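Local coordinates for protein B-agarase (Saccharophagus degradans, PDB 4BQ2) that hydrolyses agarose as a family 50 exo-beta-agarase, cutting the beta-linkages of this marine algal polysaccharide, probably from a chain end, at residues Ser136-Asn141 and Pro339-Met344; Asp580-Val585 and His597-Ala602. One frame throughout, in Å; residues are numbered along the deposited sequence.

Contact 1. Residues Ser136-Asn141 and Pro339-Met344; sequences SGLRSN and PTRAAM
An ST turn at Ser136, on the loop between strands 110-115 and 150-155 of the CBM-like domain, offers its carbonyl to Arg341 on the short helix 339-342. The segments lie 198 residues apart in the chain, and the contact joins the loop of the beta-rich CBM-like region to that short helix. Arg341 does most of the work. Its chain folds over at chi2 (-64°) and chi3 (-57°), which carries the guanidinium back toward the loop. NH1 then gives Ser136 O a nearly straight hydrogen bond of 3.0 Å (167° at the hydrogen); the oxygen sits at the edge of the guanidinium, in its plane. A second carbonyl, Thr707 O, also takes a hydrogen bond from NH1, while NH2 bonds to Met297 O, so carbonyls from three separate places hold this buried cation and fix its rotation. Met344, three residues on, lays its sulfur against one face of the same group, with SD 3.6 Å above the plane and displaced toward the rim. From there its methyl runs on to the loop: CE lies 3.6 Å from Ser136 O and 3.7 Å from Leu138 CD1. That leucine methyl also approaches the cation, coming obliquely to 3.4 Å from Arg341 NH1. The loop is braced from within by the serine hydroxyl. Leu138 N donates to Ser136 OG over 3.1 Å, which closes the ST turn, and Ser136 OG donates in turn to Asn141 OD1 at 2.6 Å, in the amide's carbonyl plane and on a lone pair.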
loop_
_atom_site.group_PDB
_atom_site.type_symbol
_atom_site.label_atom_id
_atom_site.label_comp_id
_atom_site.label_asym_id
_atom_site.label_seq_id
_atom_site.Cartn_x
_atom_site.Cartn_y
_atom_site.Cartn_z
ATOM N N SER A 136 -1.246 -18.776 -6.728
ATOM C CA SER A 136 -2.362 -18.332 -7.566
ATOM C C SER A 136 -2.193 -16.931 -8.169
ATOM O O SER A 136 -2.884 -16.577 -9.140
ATOM C CB SER A 136 -3.594 -18.280 -6.690
ATOM O OG SER A 136 -3.360 -17.358 -5.623
ATOM N N GLY A 137 -1.316 -16.120 -7.570
ATOM C CA GLY A 137 -1.195 -14.717 -7.966
ATOM C C GLY A 137 -2.213 -13.819 -7.288
ATOM O O GLY A 137 -2.455 -12.688 -7.748
ATOM N N LEU A 138 -2.786 -14.321 -6.197
ATOM C CA LEU A 138 -3.628 -13.552 -5.291
ATOM C C LEU A 138 -2.824 -13.284 -4.014
ATOM O O LEU A 138 -2.106 -14.181 -3.555
ATOM C CB LEU A 138 -4.862 -14.371 -4.938
ATOM C CG LEU A 138 -6.033 -14.278 -5.936
ATOM C CD1 LEU A 138 -5.676 -14.885 -7.278
ATOM C CD2 LEU A 138 -7.243 -14.952 -5.320
ATOM N N ARG A 139 -2.919 -12.064 -3.454
ATOM C CA ARG A 139 -2.191 -11.738 -2.223
ATOM C C ARG A 139 -2.683 -12.617 -1.086
ATOM O O ARG A 139 -1.919 -13.012 -0.229
ATOM C CB ARG A 139 -2.345 -10.246 -1.830
ATOM C CG ARG A 139 -1.430 -9.839 -0.662
ATOM C CD ARG A 139 0.037 -10.155 -0.986
ATOM N NE ARG A 139 0.433 -9.601 -2.293
ATOM C CZ ARG A 139 1.020 -8.424 -2.485
ATOM N NH1 ARG A 139 1.346 -7.645 -1.445
ATOM N NH2 ARG A 139 1.318 -8.037 -3.723
ATOM N N SER A 140 -3.978 -12.912 -1.092
ATOM C CA SER A 140 -4.537 -13.922 -0.223
ATOM C C SER A 140 -5.610 -14.645 -1.013
ATOM O O SER A 140 -6.300 -14.058 -1.885
ATOM C CB SER A 140 -5.125 -13.311 1.050
ATOM O OG SER A 140 -5.069 -14.246 2.116
ATOM N N ASN A 141 -5.742 -15.926 -0.697
ATOM C CA ASN A 141 -6.591 -16.825 -1.434
ATOM C C ASN A 141 -7.942 -16.971 -0.819
ATOM O O ASN A 141 -8.123 -16.744 0.386
ATOM C CB ASN A 141 -5.927 -18.230 -1.497
ATOM C CG ASN A 141 -4.988 -18.379 -2.676
ATOM O OD1 ASN A 141 -4.981 -17.545 -3.587
ATOM N ND2 ASN A 141 -4.176 -19.437 -2.670
ATOM N N PRO A 339 -3.019 -22.535 -16.687
ATOM C CA PRO A 339 -4.323 -23.166 -16.495
ATOM C C PRO A 339 -4.996 -22.678 -15.209
ATOM O O PRO A 339 -6.214 -22.463 -15.201
ATOM C CB PRO A 339 -3.962 -24.661 -16.400
ATOM C CG PRO A 339 -2.744 -24.783 -17.267
ATOM C CD PRO A 339 -1.954 -23.541 -16.933
ATOM N N THR A 340 -4.202 -22.474 -14.149
ATOM C CA THR A 340 -4.721 -22.063 -12.854
ATOM C C THR A 340 -5.414 -20.686 -12.993
ATOM O O THR A 340 -6.558 -20.516 -12.571
ATOM C CB THR A 340 -3.618 -22.049 -11.767
ATOM O OG1 THR A 340 -3.082 -23.371 -11.601
ATOM C CG2 THR A 340 -4.158 -21.610 -10.435
ATOM N N ARG A 341 -4.729 -19.733 -13.627
ATOM C CA ARG A 341 -5.338 -18.406 -13.869
ATOM C C ARG A 341 -6.603 -18.497 -14.730
ATOM O O ARG A 341 -7.664 -18.004 -14.345
ATOM C CB ARG A 341 -4.307 -17.434 -14.453
ATOM C CG ARG A 341 -3.195 -17.063 -13.477
ATOM C CD ARG A 341 -3.715 -16.291 -12.256
ATOM N NE ARG A 341 -4.448 -15.054 -12.601
ATOM C CZ ARG A 341 -4.802 -14.143 -11.698
ATOM N NH1 ARG A 341 -4.456 -14.306 -10.414
ATOM N NH2 ARG A 341 -5.469 -13.051 -12.072
ATOM N N ALA A 342 -6.520 -19.195 -15.860
ATOM C CA ALA A 342 -7.677 -19.272 -16.769
ATOM C C ALA A 342 -8.930 -19.863 -16.134
ATOM O O ALA A 342 -10.038 -19.364 -16.370
ATOM C CB ALA A 342 -7.314 -19.998 -18.059
ATOM N N ALA A 343 -8.768 -20.901 -15.307
ATOM C CA ALA A 343 -9.925 -21.549 -14.686
ATOM C C ALA A 343 -10.628 -20.678 -13.630
ATOM O O ALA A 343 -11.716 -21.010 -13.169
ATOM C CB ALA A 343 -9.552 -22.928 -14.102
ATOM N N MET A 344 -10.011 -19.566 -13.228
ATOM C CA MET A 344 -10.668 -18.689 -12.260
ATOM C C MET A 344 -11.842 -17.960 -12.854
ATOM O O MET A 344 -12.690 -17.456 -12.106
ATOM C CB MET A 344 -9.713 -17.637 -11.696
ATOM C CG MET A 344 -8.441 -18.208 -11.116
ATOM S SD MET A 344 -7.322 -16.850 -10.703
ATOM C CE MET A 344 -6.266 -17.785 -9.579
#

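Contact 2. Residues Asp580-Val585 and His597-Ala602; sequences DQYFKV and HLYLGA
Phe583 meets Tyr599 and Ala602 where helix 565-593 lies against the chain running through strand 598-599, which pairs in parallel with strand 483-488. This helix-on-strand arrangement is consistent with the (alpha/beta)8 barrel of the beta-galactosidase-like glycoside hydrolases. From CB, a chi1 of -72° swings the Phe583 ring away from the carbonyl carbon, to the side of the backbone N, and carries it toward the strand. Its CD1 corner comes first, 3.2 Å from Tyr599 OH, and the phenol oxygen lies in the plane of the phenylalanine ring. CE1 is next, 3.5 Å from the same oxygen and 4.0 Å from Ala602 CB. At the tip, CZ still reaches that alanine methyl at 4.1 Å. Tyr582, the preceding residue on the helix, covers one face of the Phe583 ring, with its CD2 3.6 Å above the centre, and Ala617 and Tyr620 of helix 611-620 also touch this phenylalanine. The side chains of Phe583 and Tyr599 come together nearly perpendicular.

A water joins the polar ends. It donates to Tyr582 OH at 2.9 Å, hydrogen-bonds to Tyr599 OH at 2.8 Å, and makes a weak bond to Gly601 O. Tyr582 OH has a further hydrogen bond with Asp489, just past the end of strand 483-488. No direct hydrogen bond links the two segments, so aromatic C-H edges facing a phenol oxygen, a methyl group and one shared water account for most of the contact, and that water gives both tyrosine hydroxyls a polar partner inside an otherwise apolar interface.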
loop_
_atom_site.group_PDB
_atom_site.type_symbol
_atom_site.label_atom_id
_atom_site.label_comp_id
_atom_site.label_asym_id
_atom_site.label_seq_id
_atom_site.Cartn_x
_atom_site.Cartn_y
_atom_site.Cartn_z
ATOM N N ASP A 580 20.352 13.487 -0.110
ATOM C CA ASP A 580 20.494 14.881 -0.567
ATOM C C ASP A 580 20.627 15.013 -2.087
ATOM O O ASP A 580 19.972 15.864 -2.703
ATOM C CB ASP A 580 21.718 15.534 0.064
ATOM C CG ASP A 580 21.488 15.990 1.497
ATOM O OD1 ASP A 580 20.326 16.094 1.965
ATOM O OD2 ASP A 580 22.504 16.264 2.176
ATOM N N GLN A 581 21.449 14.149 -2.685
ATOM C CA GLN A 581 21.670 14.181 -4.125
ATOM C C GLN A 581 20.428 13.755 -4.910
ATOM O O GLN A 581 20.128 14.350 -5.982
ATOM C CB GLN A 581 22.910 13.343 -4.500
ATOM C CG GLN A 581 23.205 13.260 -5.990
ATOM C CD GLN A 581 23.663 14.571 -6.646
ATOM O OE1 GLN A 581 23.997 15.559 -5.976
ATOM N NE2 GLN A 581 23.694 14.572 -7.977
ATOM N N TYR A 582 19.719 12.728 -4.400
ATOM C CA TYR A 582 18.459 12.302 -5.011
ATOM C C TYR A 582 17.489 13.502 -5.072
ATOM O O TYR A 582 16.986 13.868 -6.161
ATOM C CB TYR A 582 17.807 11.127 -4.243
ATOM C CG TYR A 582 16.415 10.833 -4.775
ATOM C CD1 TYR A 582 16.225 10.023 -5.906
ATOM C CD2 TYR A 582 15.290 11.408 -4.184
ATOM C CE1 TYR A 582 14.941 9.784 -6.404
ATOM C CE2 TYR A 582 14.021 11.202 -4.694
ATOM C CZ TYR A 582 13.853 10.393 -5.800
ATOM O OH TYR A 582 12.579 10.199 -6.262
ATOM N N PHE A 583 17.244 14.125 -3.911
ATOM C CA PHE A 583 16.257 15.216 -3.816
ATOM C C PHE A 583 16.680 16.505 -4.490
ATOM O O PHE A 583 15.830 17.193 -5.062
ATOM C CB PHE A 583 15.812 15.466 -2.364
ATOM C CG PHE A 583 14.937 14.388 -1.824
ATOM C CD1 PHE A 583 13.642 14.232 -2.316
ATOM C CD2 PHE A 583 15.414 13.470 -0.874
ATOM C CE1 PHE A 583 12.838 13.193 -1.875
ATOM C CE2 PHE A 583 14.591 12.434 -0.402
ATOM C CZ PHE A 583 13.299 12.310 -0.899
ATOM N N LYS A 584 17.987 16.782 -4.476
ATOM C CA LYS A 584 18.589 17.906 -5.209
ATOM C C LYS A 584 18.292 17.782 -6.697
ATOM O O LYS A 584 17.766 18.722 -7.328
ATOM C CB LYS A 584 20.104 18.009 -4.977
ATOM C CG LYS A 584 20.722 19.302 -5.538
ATOM C CD LYS A 584 22.232 19.368 -5.326
ATOM C CE LYS A 584 22.846 20.572 -6.026
ATOM N NZ LYS A 584 24.299 20.354 -6.360
ATOM N N VAL A 585 18.588 16.619 -7.259
ATOM C CA VAL A 585 18.396 16.415 -8.698
ATOM C C VAL A 585 16.918 16.458 -9.075
ATOM O O VAL A 585 16.545 17.104 -10.065
ATOM C CB VAL A 585 19.036 15.101 -9.191
ATOM C CG1 VAL A 585 18.575 14.749 -10.598
ATOM C CG2 VAL A 585 20.536 15.232 -9.176
ATOM N N HIS A 597 5.151 25.355 -9.418
ATOM C CA HIS A 597 4.401 24.298 -8.739
ATOM C C HIS A 597 5.154 23.646 -7.598
ATOM O O HIS A 597 6.376 23.533 -7.650
ATOM C CB HIS A 597 3.922 23.260 -9.765
ATOM C CG HIS A 597 2.829 23.792 -10.625
ATOM N ND1 HIS A 597 3.070 24.520 -11.771
ATOM C CD2 HIS A 597 1.485 23.729 -10.489
ATOM C CE1 HIS A 597 1.914 24.901 -12.294
ATOM N NE2 HIS A 597 0.938 24.412 -11.547
ATOM N N LEU A 598 4.406 23.283 -6.552
ATOM C CA LEU A 598 4.975 22.604 -5.372
ATOM C C LEU A 598 5.519 21.240 -5.733
ATOM O O LEU A 598 4.891 20.482 -6.518
ATOM C CB LEU A 598 3.892 22.412 -4.309
ATOM C CG LEU A 598 3.278 23.699 -3.793
ATOM C CD1 LEU A 598 2.066 23.369 -2.930
ATOM C CD2 LEU A 598 4.348 24.439 -3.005
ATOM N N TYR A 599 6.696 20.925 -5.200
ATOM C CA TYR A 599 7.248 19.606 -5.393
ATOM C C TYR A 599 6.938 18.847 -4.108
ATOM O O TYR A 599 7.250 19.302 -3.014
ATOM C CB TYR A 599 8.770 19.665 -5.675
ATOM C CG TYR A 599 9.506 18.369 -5.406
ATOM C CD1 TYR A 599 9.040 17.150 -5.917
ATOM C CD2 TYR A 599 10.700 18.371 -4.685
ATOM C CE1 TYR A 599 9.708 15.967 -5.669
ATOM C CE2 TYR A 599 11.387 17.205 -4.419
ATOM C CZ TYR A 599 10.884 16.003 -4.900
ATOM O OH TYR A 599 11.579 14.855 -4.647
ATOM N N LEU A 600 6.345 17.675 -4.246
ATOM C CA LEU A 600 5.736 16.988 -3.107
ATOM C C LEU A 600 6.499 15.762 -2.606
ATOM O O LEU A 600 5.926 14.921 -1.910
ATOM C CB LEU A 600 4.288 16.610 -3.453
ATOM C CG LEU A 600 3.396 17.755 -3.966
ATOM C CD1 LEU A 600 2.121 17.139 -4.520
ATOM C CD2 LEU A 600 3.087 18.798 -2.872
ATOM N N GLY A 601 7.777 15.630 -2.942
ATOM C CA GLY A 601 8.553 14.519 -2.336
ATOM C C GLY A 601 8.343 13.161 -3.001
ATOM O O GLY A 601 7.934 13.112 -4.156
ATOM N N ALA A 602 8.590 12.066 -2.268
ATOM C CA ALA A 602 8.760 10.756 -2.890
ATOM C C ALA A 602 7.935 9.678 -2.210
ATOM O O ALA A 602 8.139 8.470 -2.469
ATOM C CB ALA A 602 10.252 10.368 -2.927
HETATM O O HOH W 1 10.769 12.360 -5.547
#

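Contacts 1 and 2 lie on opposite sides of the chain's centre, each with its own centre about 21 Å from it. Their centres are about 39 Å apart and their nearest atoms about 18 Å, so they do not touch. In sequence they run in series. Contact 1 probably joins the CBM-like region to the rest of the chain, whereas contact 2 sits wholly within the beta-galactosidase-like part. The calcium site, formed by Asp7, Glu9, Ser37, Lys38 and Asp185, belongs to the same CBM-like domain as 136-141, but neither contact supplies a ligand to it. If contact 2 belongs to the usual (alpha/beta)8 barrel, the active site would be expected at the C-terminal strand ends, the side on which Asp489 lies.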